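Local coordinates for protein metallo-carboxypeptidase (Pseudomonas aeruginosa, PDB 4A39) that probably acts as a zinc-dependent carboxypeptidase of the M14 family, a bacterial model for the cytosolic carboxypeptidases of mammals, at residues Q301-E306 with L343-E348. Sequence-based numbering, arbitrary orientation.
Sequences QRFREE and LAFTIE. With GEM ((2-guanidinoethylmercapto)succinic acid), chain D.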
ATOM      1  N   GLN A 301      19.423  -4.850   9.732  1.00  9.30           N
ATOM      2  CA  GLN A 301      19.890  -3.744  10.569  1.00 10.84           C
ATOM      3  C   GLN A 301      20.411  -2.630   9.661  1.00 10.86           C
ATOM      4  O   GLN A 301      20.079  -1.455   9.846  1.00  9.70           O
ATOM      5  CB  GLN A 301      21.009  -4.232  11.499  1.00 12.14           C
ATOM      6  CG  GLN A 301      21.146  -3.490  12.824  1.00 16.41           C
ATOM      7  CD  GLN A 301      21.507  -2.033  12.668  1.00 19.43           C
ATOM      8  OE1 GLN A 301      22.499  -1.690  12.025  1.00 24.18           O
ATOM      9  NE2 GLN A 301      20.709  -1.158  13.272  1.00 21.07           N
ATOM     10  N   ARG A 302      21.223  -3.007   8.675  1.00  9.06           N
ATOM     11  CA  ARG A 302      21.788  -2.051   7.723  1.00  8.61           C
ATOM     12  C   ARG A 302      20.706  -1.260   6.982  1.00  8.75           C
ATOM     13  O   ARG A 302      20.784  -0.034   6.868  1.00  7.85           O
ATOM     14  CB  ARG A 302      22.663  -2.789   6.706  1.00  9.89           C
ATOM     15  CG  ARG A 302      23.971  -3.324   7.268  1.00 11.41           C
ATOM     16  CD  ARG A 302      24.996  -2.215   7.409  1.00 12.62           C
ATOM     17  NE  ARG A 302      25.345  -1.632   6.116  1.00 13.01           N
ATOM     18  CZ  ARG A 302      25.317  -0.329   5.853  1.00 13.70           C
ATOM     19  NH1 ARG A 302      24.955   0.536   6.796  1.00 15.72           N
ATOM     20  NH2 ARG A 302      25.651   0.114   4.648  1.00 15.33           N
ATOM     21  N   PHE A 303      19.702  -1.971   6.478  1.00  7.63           N
ATOM     22  CA  PHE A 303      18.603  -1.360   5.738  1.00  7.66           C
ATOM     23  C   PHE A 303      17.825  -0.353   6.585  1.00  7.71           C
ATOM     24  O   PHE A 303      17.563   0.772   6.149  1.00  7.90           O
ATOM     25  CB  PHE A 303      17.644  -2.448   5.236  1.00  8.69           C
ATOM     26  CG  PHE A 303      16.514  -1.925   4.394  1.00  7.61           C
ATOM     27  CD1 PHE A 303      15.341  -1.462   4.990  1.00  8.61           C
ATOM     28  CD2 PHE A 303      16.617  -1.890   3.007  1.00  9.00           C
ATOM     29  CE1 PHE A 303      14.291  -0.973   4.223  1.00  8.10           C
ATOM     30  CE2 PHE A 303      15.570  -1.403   2.228  1.00  9.59           C
ATOM     31  CZ  PHE A 303      14.402  -0.942   2.840  1.00  8.59           C
ATOM     32  N   ARG A 304      17.447  -0.764   7.791  1.00  8.62           N
ATOM     33  CA  ARG A 304      16.688   0.109   8.679  1.00  9.00           C
ATOM     34  C   ARG A 304      17.458   1.371   9.063  1.00  9.18           C
ATOM     35  O   ARG A 304      16.899   2.466   9.083  1.00  8.60           O
ATOM     36  CB  ARG A 304      16.283  -0.644   9.952  1.00  7.02           C
ATOM     37  CG  ARG A 304      15.123  -1.611   9.776  1.00  9.95           C
ATOM     38  CD  ARG A 304      14.760  -2.264  11.103  1.00 12.15           C
ATOM     39  NE  ARG A 304      13.558  -3.089  11.017  1.00 11.95           N
ATOM     40  CZ  ARG A 304      13.520  -4.383  11.320  1.00 12.87           C
ATOM     41  NH1 ARG A 304      14.621  -5.008  11.721  1.00 10.48           N
ATOM     42  NH2 ARG A 304      12.380  -5.054  11.216  1.00 14.08           N
ATOM     43  N   GLU A 305      18.748   1.201   9.345  1.00  9.03           N
ATOM     44  CA  GLU A 305      19.608   2.319   9.743  1.00 10.09           C
ATOM     45  C   GLU A 305      19.801   3.324   8.615  1.00  9.34           C
ATOM     46  O   GLU A 305      19.694   4.539   8.820  1.00  9.33           O
ATOM     47  CB  GLU A 305      20.969   1.789  10.205  1.00 12.73           C
ATOM     48  CG  GLU A 305      21.763   2.780  11.048  1.00 18.90           C
ATOM     49  CD  GLU A 305      22.973   2.147  11.711  1.00 21.46           C
ATOM     50  OE1 GLU A 305      23.079   0.901  11.703  1.00 23.07           O
ATOM     51  OE2 GLU A 305      23.814   2.901  12.250  1.00 24.11           O
ATOM     52  N   GLU A 306      20.089   2.827   7.417  1.00  7.74           N
ATOM     53  CA  GLU A 306      20.300   3.700   6.273  1.00  7.55           C
ATOM     54  C   GLU A 306      19.008   4.388   5.833  1.00  9.21           C
ATOM     55  O   GLU A 306      19.032   5.542   5.409  1.00 10.78           O
ATOM     56  CB  GLU A 306      20.904   2.917   5.103  1.00  9.13           C
ATOM     57  CG  GLU A 306      22.317   2.393   5.365  1.00 11.35           C
ATOM     58  CD  GLU A 306      23.379   3.486   5.419  1.00 13.55           C
ATOM     59  OE1 GLU A 306      23.046   4.683   5.274  1.00 13.55           O
ATOM     60  OE2 GLU A 306      24.563   3.139   5.607  1.00 14.73           O
ATOM     61  N   LEU A 343      17.384 -10.566   1.568  1.00  4.38           N
ATOM     62  CA  LEU A 343      16.899  -9.547   2.486  1.00  4.62           C
ATOM     63  C   LEU A 343      15.445  -9.335   2.077  1.00  5.31           C
ATOM     64  O   LEU A 343      15.147  -9.168   0.889  1.00  4.93           O
ATOM     65  CB  LEU A 343      17.697  -8.253   2.307  1.00  5.82           C
ATOM     66  CG  LEU A 343      17.216  -7.032   3.099  1.00  5.70           C
ATOM     67  CD1 LEU A 343      17.244  -7.342   4.590  1.00  7.50           C
ATOM     68  CD2 LEU A 343      18.108  -5.840   2.790  1.00  6.05           C
ATOM     69  N   ALA A 344      14.542  -9.358   3.051  1.00  5.32           N
ATOM     70  CA  ALA A 344      13.121  -9.194   2.768  1.00  6.61           C
ATOM     71  C   ALA A 344      12.408  -8.461   3.890  1.00  6.04           C
ATOM     72  O   ALA A 344      12.617  -8.756   5.065  1.00  6.95           O
ATOM     73  CB  ALA A 344      12.471 -10.560   2.561  1.00  4.96           C
ATOM     74  N   PHE A 345      11.545  -7.524   3.512  1.00  5.00           N
ATOM     75  CA  PHE A 345      10.785  -6.734   4.472  1.00  6.23           C
ATOM     76  C   PHE A 345       9.360  -6.483   4.018  1.00  7.43           C
ATOM     77  O   PHE A 345       9.061  -6.463   2.818  1.00  7.07           O
ATOM     78  CB  PHE A 345      11.384  -5.335   4.647  1.00  6.42           C
ATOM     79  CG  PHE A 345      12.581  -5.255   5.546  1.00  7.82           C
ATOM     80  CD1 PHE A 345      12.468  -5.499   6.909  1.00  8.03           C
ATOM     81  CD2 PHE A 345      13.809  -4.840   5.037  1.00  9.04           C
ATOM     82  CE1 PHE A 345      13.559  -5.323   7.757  1.00  8.29           C
ATOM     83  CE2 PHE A 345      14.905  -4.665   5.876  1.00  8.92           C
ATOM     84  CZ  PHE A 345      14.779  -4.905   7.237  1.00  9.21           C
ATOM     85  N   THR A 346       8.488  -6.279   4.996  1.00  7.16           N
ATOM     86  CA  THR A 346       7.120  -5.887   4.725  1.00  8.57           C
ATOM     87  C   THR A 346       7.249  -4.418   5.123  1.00  8.04           C
ATOM     88  O   THR A 346       7.609  -4.132   6.265  1.00  9.91           O
ATOM     89  CB  THR A 346       6.110  -6.562   5.671  1.00 10.13           C
ATOM     90  OG1 THR A 346       6.072  -7.973   5.407  1.00 12.22           O
ATOM     91  CG2 THR A 346       4.728  -5.974   5.462  1.00 10.96           C
ATOM     92  N   ILE A 347       7.020  -3.501   4.188  1.00  6.12           N
ATOM     93  CA  ILE A 347       7.113  -2.075   4.497  1.00  6.82           C
ATOM     94  C   ILE A 347       5.714  -1.619   4.888  1.00  5.12           C
ATOM     95  O   ILE A 347       4.743  -1.899   4.180  1.00  6.12           O
ATOM     96  CB  ILE A 347       7.612  -1.248   3.276  1.00  6.80           C
ATOM     97  CG1 ILE A 347       9.030  -1.691   2.884  1.00  8.91           C
ATOM     98  CG2 ILE A 347       7.602   0.234   3.614  1.00  6.80           C
ATOM     99  CD1 ILE A 347      10.070  -1.481   3.972  1.00 11.71           C
ATOM    100  N   GLU A 348       5.616  -0.910   6.007  1.00  5.50           N
ATOM    101  CA  GLU A 348       4.326  -0.453   6.508  1.00  4.94           C
ATOM    102  C   GLU A 348       4.212   1.056   6.673  1.00  5.63           C
ATOM    103  O   GLU A 348       4.961   1.664   7.434  1.00  6.25           O
ATOM    104  CB  GLU A 348       4.039  -1.112   7.857  1.00  6.60           C
ATOM    105  CG  GLU A 348       3.928  -2.631   7.835  1.00  8.84           C
ATOM    106  CD  GLU A 348       2.637  -3.121   7.222  1.00  9.93           C
ATOM    107  OE1 GLU A 348       1.706  -2.306   7.042  1.00 11.16           O
ATOM    108  OE2 GLU A 348       2.546  -4.333   6.931  1.00 13.18           O
TER
HETATM  109  C8  GEM D1377       0.706  -7.884   7.450  1.00 20.65           C
HETATM  110  S7  GEM D1377       2.006  -7.680   6.178  1.00 27.79           S
HETATM  111  C6  GEM D1377       3.474  -8.262   7.104  1.00 21.99           C
HETATM  112  C5  GEM D1377       3.404  -8.039   8.617  1.00 19.59           C
HETATM  113  N3  GEM D1377       2.425  -8.949   9.227  1.00 18.95           N
HETATM  114  C1  GEM D1377       2.842  -9.886  10.076  1.00 17.79           C
HETATM  115  N4  GEM D1377       4.140  -9.993  10.350  1.00 18.93           N
HETATM  116  N2  GEM D1377       1.976 -10.720  10.643  1.00 18.70           N
HETATM  117  C9  GEM D1377      -0.404  -8.823   6.973  1.00 19.23           C
HETATM  118  O14 GEM D1377      -0.246  -9.398   5.872  1.00 16.11           O
HETATM  119  O15 GEM D1377      -1.393  -8.947   7.724  1.00 18.70           O
HETATM  120  C10 GEM D1377       0.128  -6.529   7.864  1.00 17.72           C
HETATM  121  C11 GEM D1377      -0.541  -5.811   6.689  1.00 15.49           C
HETATM  122  O12 GEM D1377      -0.191  -4.632   6.460  1.00  9.14           O
HETATM  123  O13 GEM D1377      -1.404  -6.453   6.054  1.00 12.44           O
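Phe-303 of the helix meets Leu-343, Phe-345 and Ile-347, alternate residues on one side of the strand, and the two phenyl rings, of Phe-303 and Phe-345, make the bulk of the contact. With CG anti to the backbone N (chi1 -177°), the Phe-303 ring is swung out from the helix toward the sheet. CD2 of Phe-345 lies over one face of the Phe-303 ring, displaced toward its rim, and CE2 of Phe-345 comes within 3.4 Å of CD1 of Phe-303. The two side chains, coming from helix and strand, pass alongside one another head to tail, their ring planes inclined by 39° in an oblique pair. Leu-343 and Ile-347 extend this apolar patch along the strand: CD2 of Leu-343 packs on CB of Phe-303 at 4.2 Å, and CD1 of Ile-347 lies 4.3 Å from CE1 of Phe-303.

One residue on, the extended chain of Arg-304 carries its guanidinium to the rim of the Phe-345 ring. CE1 of Phe-345 sits over the centre of the guanidinium, 3.7 Å from CZ of Arg-304, whereas NH2 lies near the plane of the ring, at its edge. A hydrogen bond from NH2 of Arg-304 to the carbonyl oxygen of Ala-283 ties this group to the edge strand 282-284.

On the other side of the strand, Thr-346 and Glu-348 line the inhibitor pocket, Glu-348 being the predicted catalytic acid/base. Strand 343-350 runs between strands 268-275 and 282-284 in the mixed sheet of the carboxypeptidase domain, while helix 294-308 packs against that sheet beside helix 366-383, whose Thr-379, Leu-380 and Leu-383 also touch Phe-303.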